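Local structure of dTDP-4-dehydrorhamnose reductase (Bacillus anthracis, 3SC6) at residues V81-G86 with N128-S133; F149-S154 with N199-T204. The protein catalyses the NADPH-dependent reduction of dTDP-4-dehydro-L-rhamnose to dTDP-L-rhamnose, the closing step in making this activated sugar for bacterial glycans. One frame throughout, in Å; residues are numbered along the deposited sequence.

Interaction 1: V81-G86 with N128-S133; sequences VINAIG and NIYGAS. With NAP (NADP nicotinamide-adenine-dinucleotide phosphate), chain G.
The Tyr-X-X-X-Lys signature of the short-chain dehydrogenase/reductase family opens helix 129-144, and inside it Ser133 meets Asn83 of helix 76-97. The two short helical segments run nearly parallel, 17° apart, with axes 9.4 Å from each other at closest, and small side chains fill the join. Asn83 points its CB at the other helix; chi1 of -65° sets CG anti to the carbonyl carbon, and ND2 reaches Ser133 OG at 3.0 Å. The bond is almost straight, 171° at the hydrogen, with OG lying in the amide plane. The other end of the amide, OD1, accepts from Tyr66 N, so both polar ends of this buried group are engaged and its flip is settled. Ser133 OG is itself the donor to Tyr130 O one turn back, tilted out of the carbonyl plane, and so both gives and takes a hydrogen bond. Beside this pair, Ala84 CB rests 3.8 Å from Ser133 O and packs further along the helix on Ala136 and Phe140. The Tyr130 ring lies obliquely to Asn83, whose ND2 is 4.0 Å from CD1. Tyr130 OH continues to the nicotinamide ribose and shares a hydrogen bond with NADP O2D, which sits at the ring edge; Lys134 also bonds the cofactor. On helix 76-97, Ile82 CD1 lies 3.4 Å from NADP N6A, beside the adenine amino group. Asn128 caps the start of the tyrosine helix, OD1 accepting from Gly131 N at 2.7 Å. The relay from Tyr66 N through Asn83 and Ser133 to Tyr130 O ties neighbouring elements to the first turn of the signature helix, consistent with a second shell that positions the tyrosine hydroxyl beside the ribose O2D.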
loop_
_atom_site.group_PDB
_atom_site.type_symbol
_atom_site.label_atom_id
_atom_site.label_comp_id
_atom_site.label_asym_id
_atom_site.label_seq_id
_atom_site.Cartn_x
_atom_site.Cartn_y
_atom_site.Cartn_z
ATOM N N VAL A 81 -16.762 4.344 5.173
ATOM C CA VAL A 81 -16.560 4.980 6.469
ATOM C C VAL A 81 -15.081 5.009 6.817
ATOM O O VAL A 81 -14.551 6.050 7.179
ATOM C CB VAL A 81 -17.351 4.275 7.601
ATOM C CG1 VAL A 81 -17.021 4.899 8.953
ATOM C CG2 VAL A 81 -18.841 4.345 7.335
ATOM N N ILE A 82 -14.412 3.870 6.684
ATOM C CA ILE A 82 -12.989 3.784 6.999
ATOM C C ILE A 82 -12.089 4.454 5.973
ATOM O O ILE A 82 -11.351 5.363 6.310
ATOM C CB ILE A 82 -12.508 2.316 7.133
ATOM C CG1 ILE A 82 -13.254 1.591 8.253
ATOM C CG2 ILE A 82 -11.006 2.278 7.427
ATOM C CD1 ILE A 82 -13.054 2.209 9.603
ATOM N N ASN A 83 -12.157 3.997 4.725
ATOM C CA ASN A 83 -11.329 4.539 3.645
ATOM C C ASN A 83 -11.631 5.950 3.148
ATOM O O ASN A 83 -10.702 6.710 2.851
ATOM C CB ASN A 83 -11.321 3.573 2.455
ATOM C CG ASN A 83 -10.645 2.245 2.775
ATOM O OD1 ASN A 83 -9.993 2.101 3.806
ATOM N ND2 ASN A 83 -10.765 1.287 1.867
ATOM N N ALA A 84 -12.907 6.299 3.039
ATOM C CA ALA A 84 -13.288 7.627 2.564
ATOM C C ALA A 84 -13.404 8.636 3.708
ATOM O O ALA A 84 -12.570 9.541 3.839
ATOM C CB ALA A 84 -14.594 7.548 1.798
ATOM N N ILE A 85 -14.444 8.474 4.529
ATOM C CA ILE A 85 -14.682 9.364 5.661
ATOM C C ILE A 85 -13.449 9.447 6.549
ATOM O O ILE A 85 -13.105 10.514 7.050
ATOM C CB ILE A 85 -15.917 8.922 6.496
ATOM C CG1 ILE A 85 -17.174 8.897 5.616
ATOM C CG2 ILE A 85 -16.138 9.850 7.680
ATOM C CD1 ILE A 85 -17.482 10.220 4.963
ATOM N N GLY A 86 -12.774 8.322 6.728
ATOM C CA GLY A 86 -11.575 8.278 7.554
ATOM C C GLY A 86 -10.471 9.178 7.026
ATOM O O GLY A 86 -9.813 9.878 7.791
ATOM N N ASN A 128 -13.478 -2.028 -8.197
ATOM C CA ASN A 128 -14.249 -2.694 -7.138
ATOM C C ASN A 128 -14.523 -1.759 -5.961
ATOM O O ASN A 128 -14.007 -0.649 -5.927
ATOM C CB ASN A 128 -13.512 -3.956 -6.675
ATOM C CG ASN A 128 -12.135 -3.661 -6.104
ATOM O OD1 ASN A 128 -11.825 -2.528 -5.740
ATOM N ND2 ASN A 128 -11.315 -4.695 -5.988
ATOM N N ILE A 129 -15.321 -2.206 -4.994
ATOM C CA ILE A 129 -15.649 -1.368 -3.824
ATOM C C ILE A 129 -14.416 -0.835 -3.105
ATOM O O ILE A 129 -14.374 0.335 -2.736
ATOM C CB ILE A 129 -16.585 -2.082 -2.835
ATOM C CG1 ILE A 129 -17.935 -2.352 -3.495
ATOM C CG2 ILE A 129 -16.838 -1.211 -1.623
ATOM C CD1 ILE A 129 -18.661 -1.090 -3.928
ATOM N N TYR A 130 -13.422 -1.687 -2.885
ATOM C CA TYR A 130 -12.199 -1.251 -2.216
ATOM C C TYR A 130 -11.561 -0.104 -2.976
ATOM O O TYR A 130 -11.240 0.937 -2.395
ATOM C CB TYR A 130 -11.216 -2.410 -2.088
ATOM C CG TYR A 130 -9.830 -2.021 -1.606
ATOM C CD1 TYR A 130 -9.545 -1.857 -0.256
ATOM C CD2 TYR A 130 -8.788 -1.876 -2.513
ATOM C CE1 TYR A 130 -8.265 -1.520 0.168
ATOM C CE2 TYR A 130 -7.518 -1.549 -2.104
ATOM C CZ TYR A 130 -7.255 -1.373 -0.769
ATOM O OH TYR A 130 -5.974 -1.046 -0.385
ATOM N N GLY A 131 -11.389 -0.296 -4.280
ATOM C CA GLY A 131 -10.789 0.723 -5.130
ATOM C C GLY A 131 -11.569 2.024 -5.129
ATOM O O GLY A 131 -10.979 3.106 -5.093
ATOM N N ALA A 132 -12.895 1.915 -5.160
ATOM C CA ALA A 132 -13.774 3.082 -5.168
ATOM C C ALA A 132 -13.755 3.811 -3.842
ATOM O O ALA A 132 -13.833 5.035 -3.806
ATOM C CB ALA A 132 -15.193 2.669 -5.508
ATOM N N SER A 133 -13.660 3.058 -2.752
ATOM C CA SER A 133 -13.635 3.647 -1.421
ATOM C C SER A 133 -12.380 4.489 -1.219
ATOM O O SER A 133 -12.459 5.586 -0.665
ATOM C CB SER A 133 -13.714 2.568 -0.344
ATOM O OG SER A 133 -12.607 1.692 -0.429
HETATM P PA NAP G . -3.343 -3.642 6.853
HETATM O O1A NAP G . -4.788 -4.077 6.833
HETATM O O2A NAP G . -2.316 -4.519 7.536
HETATM O O5B NAP G . -3.244 -2.170 7.495
HETATM C C5B NAP G . -4.399 -1.379 7.762
HETATM C C4B NAP G . -4.473 -1.107 9.260
HETATM O O4B NAP G . -5.485 -0.123 9.528
HETATM C C3B NAP G . -4.833 -2.360 10.056
HETATM O O3B NAP G . -3.854 -2.649 11.057
HETATM C C2B NAP G . -6.159 -2.031 10.703
HETATM O O2B NAP G . -6.278 -2.599 12.006
HETATM C C1B NAP G . -6.150 -0.508 10.731
HETATM N N9A NAP G . -7.512 0.063 10.914
HETATM C C8A NAP G . -8.692 -0.498 10.587
HETATM N N7A NAP G . -9.687 0.342 10.952
HETATM C C5A NAP G . -9.120 1.423 11.518
HETATM C C6A NAP G . -9.646 2.673 12.117
HETATM N N6A NAP G . -10.981 2.907 12.168
HETATM N N1A NAP G . -8.760 3.572 12.602
HETATM C C2A NAP G . -7.436 3.332 12.546
HETATM N N3A NAP G . -6.939 2.200 12.008
HETATM C C4A NAP G . -7.753 1.241 11.495
HETATM O O3 NAP G . -2.871 -3.369 5.332
HETATM P PN NAP G . -1.526 -2.546 4.957
HETATM O O1N NAP G . -0.973 -3.131 3.679
HETATM O O2N NAP G . -0.647 -2.396 6.173
HETATM O O5D NAP G . -2.100 -1.087 4.616
HETATM C C5D NAP G . -1.259 -0.095 4.026
HETATM C C4D NAP G . -2.035 0.721 2.993
HETATM O O4D NAP G . -1.683 0.301 1.666
HETATM C C3D NAP G . -3.548 0.571 3.125
HETATM O O3D NAP G . -4.162 1.856 3.250
HETATM C C2D NAP G . -3.998 -0.110 1.850
HETATM O O2D NAP G . -5.242 0.435 1.410
HETATM C C1D NAP G . -2.864 0.155 0.865
HETATM N N1N NAP G . -2.687 -0.911 -0.132
HETATM C C2N NAP G . -2.404 -2.164 0.263
HETATM C C3N NAP G . -2.229 -3.185 -0.671
HETATM C C7N NAP G . -1.917 -4.579 -0.196
HETATM O O7N NAP G . -1.895 -4.804 1.006
HETATM N N7N NAP G . -1.666 -5.545 -1.077
HETATM C C4N NAP G . -2.346 -2.889 -2.026
HETATM C C5N NAP G . -2.632 -1.589 -2.409
HETATM C C6N NAP G . -2.796 -0.610 -1.435
HETATM P P2B NAP G . -7.232 -3.874 12.264
HETATM O O1X NAP G . -6.859 -4.298 13.664
HETATM O O2X NAP G . -8.637 -3.336 12.132
HETATM O O3X NAP G . -6.845 -4.857 11.186
#

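Interaction 2: F149-S154 with N199-T204; sequences FIVRTS and NKLIHT. With NAP (NADP nicotinamide-adenine-dinucleotide phosphate), chain G.
Leu201 CB lies over one face of the Phe149 ring, 4.2 Å from its centroid and 23° off the normal, a CH-pi contact displaced toward the rim. The two side chains slide past each other in opposite directions, and the ring passes on to the backbone, with CZ 3.1 Å from Leu201 O. Leu201 CD1 alone goes to the next helix-facing residue of the strand, meeting Val151 CG2 tip to tip at 3.8 Å. Phe149 and Val151 both face helix 191-202, as alternate residues of a strand do, while Ile150 between them turns away. With chi1 at -60°, Phe149 CG stands anti to its own carbonyl carbon and the far end of the ring reaches the turn that closes the helix. There Thr204 O lies in the ring plane at the edge, 3.5 Å from CZ. Thr204 N returns a hydrogen bond of 3.1 Å to Leu201 O, which keeps the turn closed beside the ring. His203, on the outer side of this turn, gives ND1 to Asn199 O at 2.6 Å and joins NE2 to Glu29. Tyr207 meets the Phe149 ring with planes about 50° apart, and Tyr210 of strand 208-211 touches both Phe149 and Leu201. Farther along 149-154, Thr153 O comes within 3.4 Å of NADP C5N, with Thr153 CG2 near C6N. No hydrogen bond crosses the join, yet it is not wholly apolar: the phenyl end lies against the carbonyl oxygens of Leu201 and Thr204, which are held by Thr204 N and Lys100 NZ respectively. The arrangement is consistent with packing of the helix on the Rossmann sheet largely through the buried side chains of Phe149, Val151 and Leu201.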
loop_
_atom_site.group_PDB
_atom_site.type_symbol
_atom_site.label_atom_id
_atom_site.label_comp_id
_atom_site.label_asym_id
_atom_site.label_seq_id
_atom_site.Cartn_x
_atom_site.Cartn_y
_atom_site.Cartn_z
ATOM N N PHE A 149 0.793 13.874 -0.228
ATOM C CA PHE A 149 1.441 12.964 -1.140
ATOM C C PHE A 149 0.540 11.748 -1.248
ATOM O O PHE A 149 0.444 10.966 -0.301
ATOM C CB PHE A 149 2.790 12.477 -0.605
ATOM C CG PHE A 149 3.783 13.560 -0.348
ATOM C CD1 PHE A 149 4.641 13.973 -1.338
ATOM C CD2 PHE A 149 3.892 14.131 0.905
ATOM C CE1 PHE A 149 5.573 14.959 -1.093
ATOM C CE2 PHE A 149 4.824 15.112 1.152
ATOM C CZ PHE A 149 5.662 15.527 0.154
ATOM N N ILE A 150 -0.155 11.597 -2.367
ATOM C CA ILE A 150 -1.018 10.438 -2.545
ATOM C C ILE A 150 -0.096 9.388 -3.139
ATOM O O ILE A 150 0.356 9.530 -4.272
ATOM C CB ILE A 150 -2.219 10.717 -3.461
ATOM C CG1 ILE A 150 -3.105 11.799 -2.844
ATOM C CG2 ILE A 150 -3.041 9.466 -3.640
ATOM C CD1 ILE A 150 -4.335 12.123 -3.656
ATOM N N VAL A 151 0.215 8.357 -2.357
ATOM C CA VAL A 151 1.102 7.297 -2.816
ATOM C C VAL A 151 0.380 5.974 -3.090
ATOM O O VAL A 151 0.047 5.229 -2.172
ATOM C CB VAL A 151 2.247 7.052 -1.797
ATOM C CG1 VAL A 151 3.138 5.912 -2.259
ATOM C CG2 VAL A 151 3.069 8.326 -1.598
ATOM N N ARG A 152 0.146 5.694 -4.367
ATOM C CA ARG A 152 -0.519 4.468 -4.783
ATOM C C ARG A 152 0.520 3.370 -4.917
ATOM O O ARG A 152 1.566 3.574 -5.537
ATOM C CB ARG A 152 -1.200 4.687 -6.125
ATOM C CG ARG A 152 -2.307 5.699 -6.080
ATOM C CD ARG A 152 -2.777 6.061 -7.457
ATOM N NE ARG A 152 -3.853 7.039 -7.410
ATOM C CZ ARG A 152 -4.338 7.667 -8.473
ATOM N NH1 ARG A 152 -3.789 7.478 -9.667
ATOM N NH2 ARG A 152 -5.326 8.539 -8.336
ATOM N N THR A 153 0.233 2.214 -4.326
ATOM C CA THR A 153 1.135 1.076 -4.382
ATOM C C THR A 153 0.286 -0.146 -4.727
ATOM O O THR A 153 -0.918 -0.010 -4.942
ATOM C CB THR A 153 1.860 0.860 -3.055
ATOM O OG1 THR A 153 2.843 -0.171 -3.205
ATOM C CG2 THR A 153 0.869 0.502 -1.952
ATOM N N SER A 154 0.897 -1.334 -4.773
ATOM C CA SER A 154 0.156 -2.559 -5.105
ATOM C C SER A 154 0.911 -3.839 -4.766
ATOM O O SER A 154 2.145 -3.847 -4.769
ATOM C CB SER A 154 -0.118 -2.581 -6.605
ATOM O OG SER A 154 1.103 -2.575 -7.332
ATOM N N ASN A 199 9.940 7.950 2.833
ATOM C CA ASN A 199 10.910 8.704 3.606
ATOM C C ASN A 199 11.494 9.851 2.760
ATOM O O ASN A 199 11.651 10.971 3.242
ATOM C CB ASN A 199 12.032 7.752 4.058
ATOM C CG ASN A 199 13.030 8.406 4.979
ATOM O OD1 ASN A 199 12.741 9.416 5.613
ATOM N ND2 ASN A 199 14.194 7.793 5.112
ATOM N N LYS A 200 11.798 9.568 1.496
ATOM C CA LYS A 200 12.364 10.577 0.594
ATOM C C LYS A 200 11.361 11.690 0.286
ATOM O O LYS A 200 11.729 12.863 0.234
ATOM C CB LYS A 200 12.901 9.908 -0.682
ATOM C CG LYS A 200 14.035 8.898 -0.389
ATOM C CD LYS A 200 14.532 8.122 -1.620
ATOM C CE LYS A 200 15.125 9.012 -2.696
ATOM N NZ LYS A 200 16.313 9.784 -2.217
ATOM N N LEU A 201 10.093 11.325 0.107
ATOM C CA LEU A 201 9.044 12.312 -0.184
ATOM C C LEU A 201 8.728 13.249 0.983
ATOM O O LEU A 201 8.491 14.437 0.771
ATOM C CB LEU A 201 7.747 11.622 -0.622
ATOM C CG LEU A 201 7.740 10.835 -1.935
ATOM C CD1 LEU A 201 6.425 10.085 -2.104
ATOM C CD2 LEU A 201 8.004 11.764 -3.123
ATOM N N ILE A 202 8.724 12.727 2.209
ATOM C CA ILE A 202 8.417 13.567 3.378
ATOM C C ILE A 202 9.456 14.672 3.652
ATOM O O ILE A 202 9.128 15.668 4.295
ATOM C CB ILE A 202 8.072 12.734 4.648
ATOM C CG1 ILE A 202 9.294 12.019 5.214
ATOM C CG2 ILE A 202 6.985 11.709 4.330
ATOM C CD1 ILE A 202 8.973 11.183 6.436
ATOM N N HIS A 203 10.695 14.507 3.177
ATOM C CA HIS A 203 11.736 15.543 3.376
ATOM C C HIS A 203 11.601 16.697 2.386
ATOM O O HIS A 203 12.345 17.668 2.464
ATOM C CB HIS A 203 13.157 14.979 3.253
ATOM C CG HIS A 203 13.556 14.065 4.366
ATOM N ND1 HIS A 203 13.291 12.714 4.362
ATOM C CD2 HIS A 203 14.243 14.311 5.506
ATOM C CE1 HIS A 203 13.776 12.170 5.464
ATOM N NE2 HIS A 203 14.362 13.117 6.174
ATOM N N THR A 204 10.657 16.588 1.458
ATOM C CA THR A 204 10.439 17.627 0.462
ATOM C C THR A 204 8.990 18.081 0.479
ATOM O O THR A 204 8.194 17.615 1.294
ATOM C CB THR A 204 10.747 17.108 -0.951
ATOM O OG1 THR A 204 9.845 16.041 -1.280
ATOM C CG2 THR A 204 12.179 16.617 -1.039
HETATM P PA NAP G . -3.343 -3.642 6.853
HETATM O O1A NAP G . -4.788 -4.077 6.833
HETATM O O2A NAP G . -2.316 -4.519 7.536
HETATM O O5B NAP G . -3.244 -2.170 7.495
HETATM C C5B NAP G . -4.399 -1.379 7.762
HETATM C C4B NAP G . -4.473 -1.107 9.260
HETATM O O4B NAP G . -5.485 -0.123 9.528
HETATM C C3B NAP G . -4.833 -2.360 10.056
HETATM O O3B NAP G . -3.854 -2.649 11.057
HETATM C C2B NAP G . -6.159 -2.031 10.703
HETATM O O2B NAP G . -6.278 -2.599 12.006
HETATM C C1B NAP G . -6.150 -0.508 10.731
HETATM N N9A NAP G . -7.512 0.063 10.914
HETATM C C8A NAP G . -8.692 -0.498 10.587
HETATM N N7A NAP G . -9.687 0.342 10.952
HETATM C C5A NAP G . -9.120 1.423 11.518
HETATM C C6A NAP G . -9.646 2.673 12.117
HETATM N N6A NAP G . -10.981 2.907 12.168
HETATM N N1A NAP G . -8.760 3.572 12.602
HETATM C C2A NAP G . -7.436 3.332 12.546
HETATM N N3A NAP G . -6.939 2.200 12.008
HETATM C C4A NAP G . -7.753 1.241 11.495
HETATM O O3 NAP G . -2.871 -3.369 5.332
HETATM P PN NAP G . -1.526 -2.546 4.957
HETATM O O1N NAP G . -0.973 -3.131 3.679
HETATM O O2N NAP G . -0.647 -2.396 6.173
HETATM O O5D NAP G . -2.100 -1.087 4.616
HETATM C C5D NAP G . -1.259 -0.095 4.026
HETATM C C4D NAP G . -2.035 0.721 2.993
HETATM O O4D NAP G . -1.683 0.301 1.666
HETATM C C3D NAP G . -3.548 0.571 3.125
HETATM O O3D NAP G . -4.162 1.856 3.250
HETATM C C2D NAP G . -3.998 -0.110 1.850
HETATM O O2D NAP G . -5.242 0.435 1.410
HETATM C C1D NAP G . -2.864 0.155 0.865
HETATM N N1N NAP G . -2.687 -0.911 -0.132
HETATM C C2N NAP G . -2.404 -2.164 0.263
HETATM C C3N NAP G . -2.229 -3.185 -0.671
HETATM C C7N NAP G . -1.917 -4.579 -0.196
HETATM O O7N NAP G . -1.895 -4.804 1.006
HETATM N N7N NAP G . -1.666 -5.545 -1.077
HETATM C C4N NAP G . -2.346 -2.889 -2.026
HETATM C C5N NAP G . -2.632 -1.589 -2.409
HETATM C C6N NAP G . -2.796 -0.610 -1.435
HETATM P P2B NAP G . -7.232 -3.874 12.264
HETATM O O1X NAP G . -6.859 -4.298 13.664
HETATM O O2X NAP G . -8.637 -3.336 12.132
HETATM O O3X NAP G . -6.845 -4.857 11.186
#

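In the fold
Both contacts are buried and a segment of each reaches NADP, but through different parts of the Rossmann fold. Helix 129-144 leads directly into strand 148-157, so interaction 1 holds the start of the helix and interaction 2 the strand that follows it; their centres lie about 20 Å apart and their atoms do not touch. Interaction 1 joins two helices and is polar, an amide-hydroxyl bond one shell behind Tyr130, which touches the ribose, with Ile82 at the adenine. Interaction 2 joins strand to helix by hydrocarbon packing, its contact residues set back from the nicotinamide, which only the far end of 149-154 approaches. Thr204 at its edge is partly exposed, whereas every touching residue of interaction 1 is buried.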